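Local coordinates for protein lactococcus lactis MG1363 DpsA (PDB 1ZS3) that probably protects DNA during oxidative stress as a twelve-subunit Dps assembly, with an N-terminal helix that is required for DNA binding, at residues Pro25-Met30 with Asn137-Phe142; Arg131-Ala136 with Ala146-Leu151; Asn37-Asn42 with Glu70-Ile75. All coordinates share one frame; numbering follows the deposited sequence.

Contact 1: Pro25-Met30 with Asn137-Phe142; sequences PTAGAM and NKEEKF
Glu139 reaches across from the turn after helix 111-138 and puts its carboxylate on the first turn of helix 27-51, where Ala27 is waiting with a backbone N-H. This is the tight part. Ala27 N gives a hydrogen bond to Glu139 OE1 at 2.8 Å. The N-H...O angle is 142°, so the bond is bent. The donor comes in on the syn side of the oxygen, 27° out of the carboxylate plane. Glu139 OE1 also lies 3.4 Å from Thr26 CA, while the other oxygen, Glu139 OE2, sits 3.4 Å from the methyl carbon Ala27 CB. OE1 thus faces the backbone and OE2 the Ala27 methyl. The reach comes from a side chain that runs extended beyond CG.

Thr26 occupies the N-cap of helix 27-51. With chi1 at 58°, Thr26 OG1 is swung between the backbone N and the carbonyl carbon and accepts a capping bond from Ala29 N at 3.3 Å. Cap and glutamate thus serve different N-H groups of the same turn, and the negative charge beside a helix start is probably welcome there.

On the looser side Glu139 is only partly covered. Glu139 OE2 turns its anti lone pair to Lys141 NZ, a salt bridge of 2.7 Å that ties the carboxylate to its own turn. That turn is a Schellman motif, with Glu140 at positive phi, and Lys141 is the N-cap of the next helix.

Around this spot Ala27 and Pro25 rest on Leu135 of helix 111-138, and Thr26 and Ala29 lie against helix 5-23. Beyond the turn, Phe142 meets Tyr152 of a second subunit edge-to-face, and Glu140 pairs with Lys134 of that subunit.

Contact 2: Arg131-Ala136 with Ala146-Leu151; sequences RAIKLA and AGVVEL
The last two helices of the four-helix bundle, 111-138 and 142-165, form an antiparallel hairpin, and here, close to its turn, Ile133 of the one packs against Val148 and Val149 of the other. The short segments run at 162° to each other with their axes 9.1 Å apart, and the closest pair of alpha carbons, Ile133 CA and Val148 CA, is 6.1 Å apart.

Ile133 carries most of the first helix's share. Its CB leaves the helix along the flank of the interface, but both branches are put to use. The longer branch, CG1 to CD1, is anti to the carbonyl carbon (chi1 -69°) and then extended, which takes it obliquely over Val148: Ile133 CD1 lies 4.0 Å from Val148 CG1 and 3.9 Å from the carbonyl oxygen Val148 O. The spacing modelled between Ile133 CG1 and Val148 CG1 is doubtful, and nothing should be read from it.

The short branch serves the next residue. Ile133 CG2 comes to 4.1 Å from Val149 CG2, and the two side chains cross at about a right angle. Ala132 CB approaches the same Val148 methyl, CG1, more loosely, at 4.5 Å.

Between the two segments the contact is apolar, apart from Ile133 CD1 lying near that carbonyl oxygen of Val148. Val148 also packs on Leu31 and Ile129 in the interior of the same subunit, whereas Ile133 and Val149 both receive Phe142 of a third subunit. An antiparallel helix pair of this kind makes up the second half of the ferritin-like four-helix bundle, the fold from which Dps dodecamers are built.

Contact 3: Asn37-Asn42 with Glu70-Ile75; sequences NLFIEN and EYFFKI
Leu38 comes first, directed toward helix 55-81 and settling on the backbone between Tyr71 and Phe72. Its CG is anti to the carbonyl carbon (chi1 -76°) and the chain then extends, which lays Leu38 CD1 on the facing helix, 4.0 Å from Phe72 N. The same methyl, Leu38 CD1, is 4.3 Å from Tyr71 CB, before the tyrosine ring turns off elsewhere. Nearer its root, Leu38 CB borders the edge of the Phe72 ring, 4.4 Å from Phe72 CD2 and near the ring plane.

One residue on, Phe39 takes the face of that ring. The pair is a T-shaped stack: the planes stand at 83°, the centroids are 5.2 Å apart, and Phe39 CD1 is directed at the middle of the Phe72 ring from 3.8 Å above its plane. Phe72 is thus held in two ways, at its edge by Leu38 and over one face by Phe39. Further along, Glu41 hydrogen-bonds through OE2 to Gln125 of helix 111-138.

The two segments are near-antiparallel, at 160°, with axes 9.7 Å apart, and belong to the first hairpin of the bundle, helices 27-51 and 55-81. Phe93, from the short helix 90-96 in the connection between the hairpins, stacks on Phe39, and a fourth subunit packs its Ile43 on Phe39 and its Thr46 on Phe72. Within the subunit, Tyr71 and Ile75 pack on Leu151 of helix 142-165.

Overall arrangement
Contacts 1 and 2 are near neighbours, their centres 8 Å apart and both drawing on helix 111-138. Lys141 N lies 3.0 Å from Ala136 O, a probable hydrogen bond that joins the turn of contact 1 to the helix of contact 2. Contact 3 sits deeper, its centre about 5 Å from the centre of the chain and 14 Å from the centre of contact 2. A salt bridge from Glu150 OE2 to Lys74 NZ (2.7 Å) connects those two. Contacts 1 and 3 share helix 27-51 without touching, their nearest atoms about 7 Å apart. Contact 3 lies within the first hairpin and contact 2 within the second, while contact 1 joins helix 27-51 to the turn after helix 111-138.

Contact 1: Pro25-Met30 with Asn137-Phe142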
ATOM      1  N   PRO A  25     -41.220  24.526  -9.497  1.00 64.66           N
ATOM      2  CA  PRO A  25     -39.785  24.188  -9.307  1.00 62.12           C
ATOM      3  C   PRO A  25     -39.045  23.457 -10.401  1.00 59.82           C
ATOM      4  O   PRO A  25     -39.590  22.492 -10.952  1.00 58.78           O
ATOM      5  CB  PRO A  25     -39.791  23.326  -8.031  1.00 62.65           C
ATOM      6  CG  PRO A  25     -41.267  23.135  -7.721  1.00 63.48           C
ATOM      7  CD  PRO A  25     -41.942  24.427  -8.226  1.00 64.89           C
ATOM      8  N   THR A  26     -37.814  23.892 -10.713  1.00 57.74           N
ATOM      9  CA  THR A  26     -36.850  23.046 -11.439  1.00 56.11           C
ATOM     10  C   THR A  26     -36.035  22.174 -10.461  1.00 55.26           C
ATOM     11  O   THR A  26     -36.052  22.387  -9.236  1.00 54.52           O
ATOM     12  CB  THR A  26     -35.839  23.837 -12.319  1.00 56.02           C
ATOM     13  OG1 THR A  26     -35.087  24.760 -11.522  1.00 53.97           O
ATOM     14  CG2 THR A  26     -36.541  24.698 -13.341  1.00 56.70           C
ATOM     15  N   ALA A  27     -35.302  21.217 -11.025  1.00 53.89           N
ATOM     16  CA  ALA A  27     -34.442  20.374 -10.230  1.00 52.32           C
ATOM     17  C   ALA A  27     -33.383  21.275  -9.563  1.00 51.12           C
ATOM     18  O   ALA A  27     -33.275  21.267  -8.344  1.00 51.63           O
ATOM     19  CB  ALA A  27     -33.787  19.314 -11.086  1.00 52.54           C
ATOM     20  N   GLY A  28     -32.678  22.090 -10.344  1.00 49.57           N
ATOM     21  CA  GLY A  28     -31.578  22.938  -9.862  1.00 48.37           C
ATOM     22  C   GLY A  28     -31.996  23.923  -8.798  1.00 48.01           C
ATOM     23  O   GLY A  28     -31.217  24.337  -7.945  1.00 47.73           O
ATOM     24  N   ALA A  29     -33.247  24.353  -8.853  1.00 47.79           N
ATOM     25  CA  ALA A  29     -33.770  25.310  -7.854  1.00 47.73           C
ATOM     26  C   ALA A  29     -33.925  24.562  -6.534  1.00 46.47           C
ATOM     27  O   ALA A  29     -33.374  24.981  -5.511  1.00 46.71           O
ATOM     28  CB  ALA A  29     -35.150  25.841  -8.301  1.00 47.71           C
ATOM     29  N   MET A  30     -34.676  23.451  -6.580  1.00 45.01           N
ATOM     30  CA  MET A  30     -34.832  22.590  -5.423  1.00 44.36           C
ATOM     31  C   MET A  30     -33.511  22.179  -4.750  1.00 43.97           C
ATOM     32  O   MET A  30     -33.434  22.135  -3.527  1.00 42.97           O
ATOM     33  CB  MET A  30     -35.618  21.352  -5.821  1.00 44.76           C
ATOM     34  CG  MET A  30     -36.105  20.528  -4.662  1.00 46.84           C
ATOM     35  SD  MET A  30     -37.067  21.566  -3.502  1.00 49.91           S
ATOM     36  CE  MET A  30     -38.704  21.421  -4.337  1.00 48.33           C
ATOM     37  N   ASN A 137     -35.482  13.235 -12.435  1.00 47.59           N
ATOM     38  CA  ASN A 137     -35.861  12.176 -13.339  1.00 47.88           C
ATOM     39  C   ASN A 137     -36.776  12.676 -14.443  1.00 47.78           C
ATOM     40  O   ASN A 137     -36.639  12.228 -15.598  1.00 48.39           O
ATOM     41  CB  ASN A 137     -36.475  10.960 -12.623  1.00 48.19           C
ATOM     42  CG  ASN A 137     -35.391  10.100 -11.894  1.00 48.15           C
ATOM     43  OD1 ASN A 137     -35.519   9.832 -10.710  1.00 48.05           O
ATOM     44  ND2 ASN A 137     -34.324   9.720 -12.608  1.00 46.58           N
ATOM     45  N   LYS A 138     -37.722  13.576 -14.102  1.00 47.30           N
ATOM     46  CA  LYS A 138     -38.633  14.253 -15.069  1.00 46.15           C
ATOM     47  C   LYS A 138     -37.791  15.011 -16.045  1.00 43.62           C
ATOM     48  O   LYS A 138     -38.007  14.932 -17.243  1.00 43.18           O
ATOM     49  CB  LYS A 138     -39.549  15.269 -14.365  1.00 47.52           C
ATOM     50  CG  LYS A 138     -40.896  14.712 -13.825  1.00 50.32           C
ATOM     51  CD  LYS A 138     -41.461  15.627 -12.708  1.00 54.06           C
ATOM     52  CE  LYS A 138     -42.611  14.957 -11.899  1.00 57.28           C
ATOM     53  NZ  LYS A 138     -43.666  15.954 -11.405  1.00 59.39           N
ATOM     54  N   GLU A 139     -36.844  15.751 -15.520  1.00 40.64           N
ATOM     55  CA  GLU A 139     -36.017  16.600 -16.377  1.00 39.26           C
ATOM     56  C   GLU A 139     -35.034  15.777 -17.227  1.00 38.66           C
ATOM     57  O   GLU A 139     -34.343  16.365 -18.060  1.00 37.11           O
ATOM     58  CB  GLU A 139     -35.294  17.669 -15.528  1.00 39.11           C
ATOM     59  CG  GLU A 139     -36.240  18.798 -15.125  1.00 38.29           C
ATOM     60  CD  GLU A 139     -35.646  19.841 -14.208  1.00 39.95           C
ATOM     61  OE1 GLU A 139     -36.452  20.341 -13.391  1.00 41.80           O
ATOM     62  OE2 GLU A 139     -34.423  20.189 -14.289  1.00 38.62           O
ATOM     63  N   GLU A 140     -34.978  14.470 -16.992  1.00 38.19           N
ATOM     64  CA  GLU A 140     -33.976  13.585 -17.610  1.00 38.29           C
ATOM     65  C   GLU A 140     -32.536  14.100 -17.426  1.00 36.21           C
ATOM     66  O   GLU A 140     -31.724  14.083 -18.355  1.00 33.27           O
ATOM     67  CB  GLU A 140     -34.239  13.405 -19.113  1.00 39.79           C
ATOM     68  CG  GLU A 140     -35.604  12.852 -19.454  1.00 42.89           C
ATOM     69  CD  GLU A 140     -35.817  12.853 -20.966  1.00 46.36           C
ATOM     70  OE1 GLU A 140     -34.889  13.283 -21.711  1.00 48.22           O
ATOM     71  OE2 GLU A 140     -36.909  12.463 -21.427  1.00 49.16           O
ATOM     72  N   LYS A 141     -32.241  14.534 -16.209  1.00 35.65           N
ATOM     73  CA  LYS A 141     -30.877  14.749 -15.804  1.00 36.39           C
ATOM     74  C   LYS A 141     -30.371  13.518 -15.085  1.00 35.84           C
ATOM     75  O   LYS A 141     -30.185  13.541 -13.894  1.00 35.28           O
ATOM     76  CB  LYS A 141     -30.828  15.979 -14.924  1.00 37.22           C
ATOM     77  CG  LYS A 141     -31.253  17.256 -15.657  1.00 39.16           C
ATOM     78  CD  LYS A 141     -30.884  18.536 -14.881  1.00 40.23           C
ATOM     79  CE  LYS A 141     -31.094  19.811 -15.730  1.00 42.04           C
ATOM     80  NZ  LYS A 141     -32.543  19.876 -16.179  1.00 42.88           N
ATOM     81  N   PHE A 142     -30.111  12.443 -15.820  1.00 36.17           N
ATOM     82  CA  PHE A 142     -30.000  11.104 -15.192  1.00 37.16           C
ATOM     83  C   PHE A 142     -28.839  10.920 -14.197  1.00 36.52           C
ATOM     84  O   PHE A 142     -28.996  10.246 -13.188  1.00 36.03           O
ATOM     85  CB  PHE A 142     -29.866   9.994 -16.211  1.00 37.47           C
ATOM     86  CG  PHE A 142     -30.726  10.143 -17.400  1.00 40.49           C
ATOM     87  CD1 PHE A 142     -30.191  10.631 -18.599  1.00 42.60           C
ATOM     88  CD2 PHE A 142     -32.039   9.740 -17.374  1.00 42.74           C
ATOM     89  CE1 PHE A 142     -30.951  10.717 -19.722  1.00 43.16           C
ATOM     90  CE2 PHE A 142     -32.806   9.836 -18.508  1.00 44.23           C
ATOM     91  CZ  PHE A 142     -32.251  10.321 -19.680  1.00 43.76           C
TER

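Contact 2: Arg131-Ala136 with Ala146-Leu151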
ATOM      1  N   ARG A 131     -37.745  15.383  -3.297  1.00 47.79           N
ATOM      2  CA  ARG A 131     -38.327  16.156  -4.370  1.00 48.31           C
ATOM      3  C   ARG A 131     -37.318  16.347  -5.485  1.00 46.39           C
ATOM      4  O   ARG A 131     -37.666  16.238  -6.648  1.00 46.46           O
ATOM      5  CB  ARG A 131     -38.839  17.514  -3.843  1.00 50.09           C
ATOM      6  CG  ARG A 131     -40.125  17.397  -3.008  1.00 54.49           C
ATOM      7  CD  ARG A 131     -40.851  18.736  -2.733  1.00 59.58           C
ATOM      8  NE  ARG A 131     -40.678  19.166  -1.332  1.00 63.83           N
ATOM      9  CZ  ARG A 131     -41.068  20.352  -0.837  1.00 66.90           C
ATOM     10  NH1 ARG A 131     -40.862  20.617   0.459  1.00 66.71           N
ATOM     11  NH2 ARG A 131     -41.641  21.267  -1.630  1.00 68.46           N
ATOM     12  N   ALA A 132     -36.064  16.632  -5.150  1.00 44.21           N
ATOM     13  CA  ALA A 132     -35.063  16.851  -6.171  1.00 43.51           C
ATOM     14  C   ALA A 132     -34.779  15.545  -6.995  1.00 43.32           C
ATOM     15  O   ALA A 132     -34.414  15.604  -8.165  1.00 42.48           O
ATOM     16  CB  ALA A 132     -33.803  17.379  -5.566  1.00 43.33           C
ATOM     17  N   ILE A 133     -34.954  14.368  -6.390  1.00 43.38           N
ATOM     18  CA  ILE A 133     -34.813  13.121  -7.106  1.00 43.09           C
ATOM     19  C   ILE A 133     -35.864  13.097  -8.150  1.00 44.13           C
ATOM     20  O   ILE A 133     -35.538  12.902  -9.310  1.00 44.73           O
ATOM     21  CB  ILE A 133     -34.944  11.923  -6.173  1.00 43.35           C
ATOM     22  CG1 ILE A 133     -33.713  11.894  -5.257  1.00 42.32           C
ATOM     23  CG2 ILE A 133     -35.178  10.609  -6.959  1.00 41.08           C
ATOM     24  CD1 ILE A 133     -33.848  10.984  -4.098  1.00 43.39           C
ATOM     25  N   LYS A 134     -37.129  13.262  -7.740  1.00 44.89           N
ATOM     26  CA  LYS A 134     -38.269  13.153  -8.648  1.00 45.35           C
ATOM     27  C   LYS A 134     -38.178  14.161  -9.800  1.00 45.86           C
ATOM     28  O   LYS A 134     -38.484  13.818 -10.940  1.00 45.24           O
ATOM     29  CB  LYS A 134     -39.593  13.342  -7.909  1.00 45.68           C
ATOM     30  CG  LYS A 134     -39.949  12.267  -6.870  1.00 46.77           C
ATOM     31  CD  LYS A 134     -41.319  12.568  -6.249  1.00 48.29           C
ATOM     32  CE  LYS A 134     -41.637  11.720  -5.015  1.00 49.74           C
ATOM     33  NZ  LYS A 134     -42.165  12.571  -3.848  1.00 51.41           N
ATOM     34  N   LEU A 135     -37.759  15.396  -9.518  1.00 46.71           N
ATOM     35  CA  LEU A 135     -37.642  16.446 -10.536  1.00 47.46           C
ATOM     36  C   LEU A 135     -36.541  16.080 -11.483  1.00 47.96           C
ATOM     37  O   LEU A 135     -36.698  16.223 -12.695  1.00 48.80           O
ATOM     38  CB  LEU A 135     -37.376  17.849  -9.936  1.00 47.27           C
ATOM     39  CG  LEU A 135     -38.519  18.451  -9.081  1.00 48.11           C
ATOM     40  CD1 LEU A 135     -38.235  19.898  -8.674  1.00 46.90           C
ATOM     41  CD2 LEU A 135     -39.896  18.324  -9.762  1.00 49.39           C
ATOM     42  N   ALA A 136     -35.444  15.537 -10.962  1.00 48.24           N
ATOM     43  CA  ALA A 136     -34.284  15.252 -11.784  1.00 47.93           C
ATOM     44  C   ALA A 136     -34.628  14.186 -12.811  1.00 47.52           C
ATOM     45  O   ALA A 136     -34.157  14.248 -13.947  1.00 47.54           O
ATOM     46  CB  ALA A 136     -33.108  14.819 -10.911  1.00 48.17           C
ATOM     47  N   ALA A 146     -28.950  10.082 -10.050  1.00 33.35           N
ATOM     48  CA  ALA A 146     -28.197   9.032  -9.390  1.00 32.65           C
ATOM     49  C   ALA A 146     -27.407   9.560  -8.178  1.00 32.76           C
ATOM     50  O   ALA A 146     -27.436   8.947  -7.101  1.00 32.28           O
ATOM     51  CB  ALA A 146     -27.269   8.378 -10.369  1.00 32.58           C
ATOM     52  N   GLY A 147     -26.686  10.675  -8.358  1.00 32.33           N
ATOM     53  CA  GLY A 147     -25.970  11.330  -7.269  1.00 32.19           C
ATOM     54  C   GLY A 147     -26.900  11.682  -6.110  1.00 32.71           C
ATOM     55  O   GLY A 147     -26.554  11.517  -4.965  1.00 33.98           O
ATOM     56  N   VAL A 148     -28.095  12.151  -6.389  1.00 33.48           N
ATOM     57  CA  VAL A 148     -28.987  12.613  -5.345  1.00 34.30           C
ATOM     58  C   VAL A 148     -29.627  11.428  -4.627  1.00 34.03           C
ATOM     59  O   VAL A 148     -29.994  11.537  -3.467  1.00 34.42           O
ATOM     60  CB  VAL A 148     -30.059  13.559  -5.924  1.00 35.13           C
ATOM     61  CG1 VAL A 148     -31.191  13.806  -4.944  1.00 36.15           C
ATOM     62  CG2 VAL A 148     -29.462  14.861  -6.272  1.00 35.99           C
ATOM     63  N   VAL A 149     -29.713  10.288  -5.305  1.00 33.12           N
ATOM     64  CA  VAL A 149     -30.190   9.080  -4.670  1.00 32.84           C
ATOM     65  C   VAL A 149     -29.143   8.625  -3.655  1.00 33.86           C
ATOM     66  O   VAL A 149     -29.446   8.164  -2.553  1.00 33.49           O
ATOM     67  CB  VAL A 149     -30.504   7.972  -5.702  1.00 32.11           C
ATOM     68  CG1 VAL A 149     -30.696   6.624  -5.017  1.00 31.62           C
ATOM     69  CG2 VAL A 149     -31.745   8.322  -6.544  1.00 31.41           C
ATOM     70  N   GLU A 150     -27.885   8.764  -4.007  1.00 35.31           N
ATOM     71  CA  GLU A 150     -26.845   8.351  -3.117  1.00 36.57           C
ATOM     72  C   GLU A 150     -27.048   9.109  -1.825  1.00 36.15           C
ATOM     73  O   GLU A 150     -27.076   8.502  -0.774  1.00 36.52           O
ATOM     74  CB  GLU A 150     -25.495   8.639  -3.727  1.00 37.75           C
ATOM     75  CG  GLU A 150     -24.774   7.412  -4.286  1.00 41.42           C
ATOM     76  CD  GLU A 150     -23.424   7.802  -4.865  1.00 44.78           C
ATOM     77  OE1 GLU A 150     -22.507   8.204  -4.073  1.00 45.36           O
ATOM     78  OE2 GLU A 150     -23.325   7.779  -6.118  1.00 46.49           O
ATOM     79  N   LEU A 151     -27.218  10.429  -1.921  1.00 35.66           N
ATOM     80  CA  LEU A 151     -27.351  11.308  -0.760  1.00 35.81           C
ATOM     81  C   LEU A 151     -28.553  10.952   0.120  1.00 36.59           C
ATOM     82  O   LEU A 151     -28.441  10.918   1.355  1.00 37.80           O
ATOM     83  CB  LEU A 151     -27.473  12.741  -1.255  1.00 35.86           C
ATOM     84  CG  LEU A 151     -27.671  13.828  -0.215  1.00 35.81           C
ATOM     85  CD1 LEU A 151     -26.671  13.719   0.911  1.00 37.59           C
ATOM     86  CD2 LEU A 151     -27.557  15.185  -0.872  1.00 36.46           C
TER

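Contact 3: Asn37-Asn42 with Glu70-Ile75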
ATOM      1  N   ASN A  37     -28.587  23.557   2.721  1.00 41.03           N
ATOM      2  CA  ASN A  37     -28.702  22.682   3.870  1.00 41.73           C
ATOM      3  C   ASN A  37     -27.406  21.910   4.143  1.00 42.23           C
ATOM      4  O   ASN A  37     -26.991  21.790   5.292  1.00 42.25           O
ATOM      5  CB  ASN A  37     -29.891  21.716   3.719  1.00 42.11           C
ATOM      6  CG  ASN A  37     -31.248  22.411   3.923  1.00 42.45           C
ATOM      7  OD1 ASN A  37     -31.298  23.588   4.253  1.00 42.76           O
ATOM      8  ND2 ASN A  37     -32.344  21.684   3.687  1.00 43.09           N
ATOM      9  N   LEU A  38     -26.754  21.398   3.099  1.00 41.96           N
ATOM     10  CA  LEU A  38     -25.523  20.641   3.238  1.00 41.45           C
ATOM     11  C   LEU A  38     -24.493  21.473   3.965  1.00 42.18           C
ATOM     12  O   LEU A  38     -23.857  20.985   4.885  1.00 42.33           O
ATOM     13  CB  LEU A  38     -24.977  20.190   1.890  1.00 40.31           C
ATOM     14  CG  LEU A  38     -25.730  19.016   1.278  1.00 38.98           C
ATOM     15  CD1 LEU A  38     -25.196  18.819  -0.104  1.00 38.86           C
ATOM     16  CD2 LEU A  38     -25.614  17.748   2.138  1.00 38.61           C
ATOM     17  N   PHE A  39     -24.324  22.721   3.541  1.00 42.75           N
ATOM     18  CA  PHE A  39     -23.261  23.545   4.079  1.00 43.19           C
ATOM     19  C   PHE A  39     -23.549  24.037   5.460  1.00 43.66           C
ATOM     20  O   PHE A  39     -22.611  24.206   6.250  1.00 44.15           O
ATOM     21  CB  PHE A  39     -22.925  24.702   3.163  1.00 43.20           C
ATOM     22  CG  PHE A  39     -21.473  24.925   3.055  1.00 43.57           C
ATOM     23  CD1 PHE A  39     -20.761  24.470   1.969  1.00 43.55           C
ATOM     24  CD2 PHE A  39     -20.800  25.512   4.084  1.00 45.38           C
ATOM     25  CE1 PHE A  39     -19.416  24.663   1.891  1.00 44.30           C
ATOM     26  CE2 PHE A  39     -19.436  25.697   4.022  1.00 45.85           C
ATOM     27  CZ  PHE A  39     -18.747  25.277   2.919  1.00 45.06           C
ATOM     28  N   ILE A  40     -24.819  24.249   5.807  1.00 43.46           N
ATOM     29  CA  ILE A  40     -25.098  24.776   7.129  1.00 43.57           C
ATOM     30  C   ILE A  40     -24.995  23.629   8.104  1.00 42.39           C
ATOM     31  O   ILE A  40     -24.476  23.828   9.181  1.00 43.02           O
ATOM     32  CB  ILE A  40     -26.479  25.575   7.165  1.00 43.90           C
ATOM     33  CG1 ILE A  40     -26.202  27.066   7.256  1.00 43.90           C
ATOM     34  CG2 ILE A  40     -27.334  25.194   8.334  1.00 44.92           C
ATOM     35  CD1 ILE A  40     -25.406  27.592   6.108  1.00 44.31           C
ATOM     36  N   GLU A  41     -25.478  22.444   7.738  1.00 40.82           N
ATOM     37  CA  GLU A  41     -25.191  21.230   8.505  1.00 39.52           C
ATOM     38  C   GLU A  41     -23.692  21.050   8.704  1.00 38.26           C
ATOM     39  O   GLU A  41     -23.282  20.788   9.793  1.00 37.37           O
ATOM     40  CB  GLU A  41     -25.734  19.999   7.811  1.00 38.96           C
ATOM     41  CG  GLU A  41     -26.027  18.907   8.799  1.00 38.71           C
ATOM     42  CD  GLU A  41     -27.345  19.077   9.502  1.00 39.64           C
ATOM     43  OE1 GLU A  41     -27.327  19.328  10.726  1.00 38.02           O
ATOM     44  OE2 GLU A  41     -28.386  18.960   8.821  1.00 42.91           O
ATOM     45  N   ASN A  42     -22.884  21.200   7.674  1.00 37.80           N
ATOM     46  CA  ASN A  42     -21.443  21.146   7.811  1.00 38.97           C
ATOM     47  C   ASN A  42     -20.922  21.941   9.000  1.00 40.25           C
ATOM     48  O   ASN A  42     -20.069  21.475   9.766  1.00 40.63           O
ATOM     49  CB  ASN A  42     -20.763  21.606   6.509  1.00 38.91           C
ATOM     50  CG  ASN A  42     -19.264  21.627   6.607  1.00 38.80           C
ATOM     51  OD1 ASN A  42     -18.626  22.589   6.214  1.00 40.98           O
ATOM     52  ND2 ASN A  42     -18.700  20.550   7.112  1.00 41.18           N
ATOM     53  N   GLU A  70     -18.324  16.747   0.791  1.00 38.63           N
ATOM     54  CA  GLU A  70     -18.049  15.858  -0.306  1.00 39.43           C
ATOM     55  C   GLU A  70     -19.219  15.801  -1.274  1.00 38.92           C
ATOM     56  O   GLU A  70     -19.024  15.734  -2.491  1.00 37.95           O
ATOM     57  CB  GLU A  70     -17.764  14.463   0.210  1.00 40.63           C
ATOM     58  CG  GLU A  70     -16.313  13.995   0.103  1.00 45.15           C
ATOM     59  CD  GLU A  70     -16.085  12.648   0.815  1.00 48.98           C
ATOM     60  OE1 GLU A  70     -16.654  11.600   0.369  1.00 52.24           O
ATOM     61  OE2 GLU A  70     -15.354  12.639   1.829  1.00 49.17           O
ATOM     62  N   TYR A  71     -20.424  15.769  -0.722  1.00 38.42           N
ATOM     63  CA  TYR A  71     -21.641  15.752  -1.495  1.00 39.10           C
ATOM     64  C   TYR A  71     -21.892  17.154  -2.060  1.00 39.41           C
ATOM     65  O   TYR A  71     -22.477  17.290  -3.129  1.00 39.74           O
ATOM     66  CB  TYR A  71     -22.831  15.265  -0.638  1.00 39.33           C
ATOM     67  CG  TYR A  71     -22.904  13.766  -0.565  1.00 39.97           C
ATOM     68  CD1 TYR A  71     -23.049  13.029  -1.710  1.00 39.64           C
ATOM     69  CD2 TYR A  71     -22.793  13.087   0.646  1.00 39.83           C
ATOM     70  CE1 TYR A  71     -23.093  11.680  -1.672  1.00 40.10           C
ATOM     71  CE2 TYR A  71     -22.836  11.713   0.688  1.00 39.13           C
ATOM     72  CZ  TYR A  71     -22.971  11.020  -0.488  1.00 39.32           C
ATOM     73  OH  TYR A  71     -23.012   9.648  -0.540  1.00 42.01           O
ATOM     74  N   PHE A  72     -21.455  18.200  -1.336  1.00 38.69           N
ATOM     75  CA  PHE A  72     -21.570  19.553  -1.822  1.00 38.53           C
ATOM     76  C   PHE A  72     -20.872  19.627  -3.169  1.00 38.39           C
ATOM     77  O   PHE A  72     -21.488  20.026  -4.171  1.00 37.84           O
ATOM     78  CB  PHE A  72     -21.001  20.582  -0.835  1.00 38.78           C
ATOM     79  CG  PHE A  72     -21.310  21.978  -1.211  1.00 38.71           C
ATOM     80  CD1 PHE A  72     -20.420  22.709  -1.996  1.00 39.42           C
ATOM     81  CD2 PHE A  72     -22.533  22.541  -0.886  1.00 40.84           C
ATOM     82  CE1 PHE A  72     -20.703  24.036  -2.380  1.00 40.58           C
ATOM     83  CE2 PHE A  72     -22.838  23.869  -1.265  1.00 42.16           C
ATOM     84  CZ  PHE A  72     -21.920  24.618  -2.010  1.00 41.64           C
ATOM     85  N   PHE A  73     -19.595  19.230  -3.239  1.00 38.43           N
ATOM     86  CA  PHE A  73     -18.824  19.294  -4.490  1.00 37.82           C
ATOM     87  C   PHE A  73     -19.348  18.294  -5.539  1.00 38.03           C
ATOM     88  O   PHE A  73     -19.296  18.549  -6.731  1.00 37.98           O
ATOM     89  CB  PHE A  73     -17.333  19.026  -4.252  1.00 36.79           C
ATOM     90  CG  PHE A  73     -16.588  20.173  -3.611  1.00 37.38           C
ATOM     91  CD1 PHE A  73     -16.191  20.099  -2.271  1.00 36.10           C
ATOM     92  CD2 PHE A  73     -16.285  21.322  -4.331  1.00 38.46           C
ATOM     93  CE1 PHE A  73     -15.518  21.140  -1.682  1.00 35.54           C
ATOM     94  CE2 PHE A  73     -15.621  22.399  -3.723  1.00 37.43           C
ATOM     95  CZ  PHE A  73     -15.230  22.298  -2.399  1.00 36.08           C
ATOM     96  N   LYS A  74     -19.895  17.172  -5.097  1.00 38.33           N
ATOM     97  CA  LYS A  74     -20.205  16.124  -6.041  1.00 39.17           C
ATOM     98  C   LYS A  74     -21.442  16.541  -6.851  1.00 38.63           C
ATOM     99  O   LYS A  74     -21.493  16.364  -8.068  1.00 38.12           O
ATOM    100  CB  LYS A  74     -20.385  14.778  -5.339  1.00 39.65           C
ATOM    101  CG  LYS A  74     -20.393  13.593  -6.262  1.00 43.89           C
ATOM    102  CD  LYS A  74     -21.344  12.470  -5.764  1.00 48.65           C
ATOM    103  CE  LYS A  74     -20.778  11.034  -6.054  1.00 51.12           C
ATOM    104  NZ  LYS A  74     -21.883  10.009  -6.214  1.00 52.48           N
ATOM    105  N   ILE A  75     -22.439  17.051  -6.138  1.00 38.29           N
ATOM    106  CA  ILE A  75     -23.704  17.468  -6.705  1.00 37.79           C
ATOM    107  C   ILE A  75     -23.625  18.782  -7.476  1.00 36.78           C
ATOM    108  O   ILE A  75     -24.318  18.949  -8.485  1.00 35.43           O
ATOM    109  CB  ILE A  75     -24.749  17.502  -5.602  1.00 37.98           C
ATOM    110  CG1 ILE A  75     -24.838  16.107  -4.971  1.00 37.77           C
ATOM    111  CG2 ILE A  75     -26.138  17.843  -6.159  1.00 39.90           C
ATOM    112  CD1 ILE A  75     -25.938  15.997  -4.029  1.00 38.59           C
TER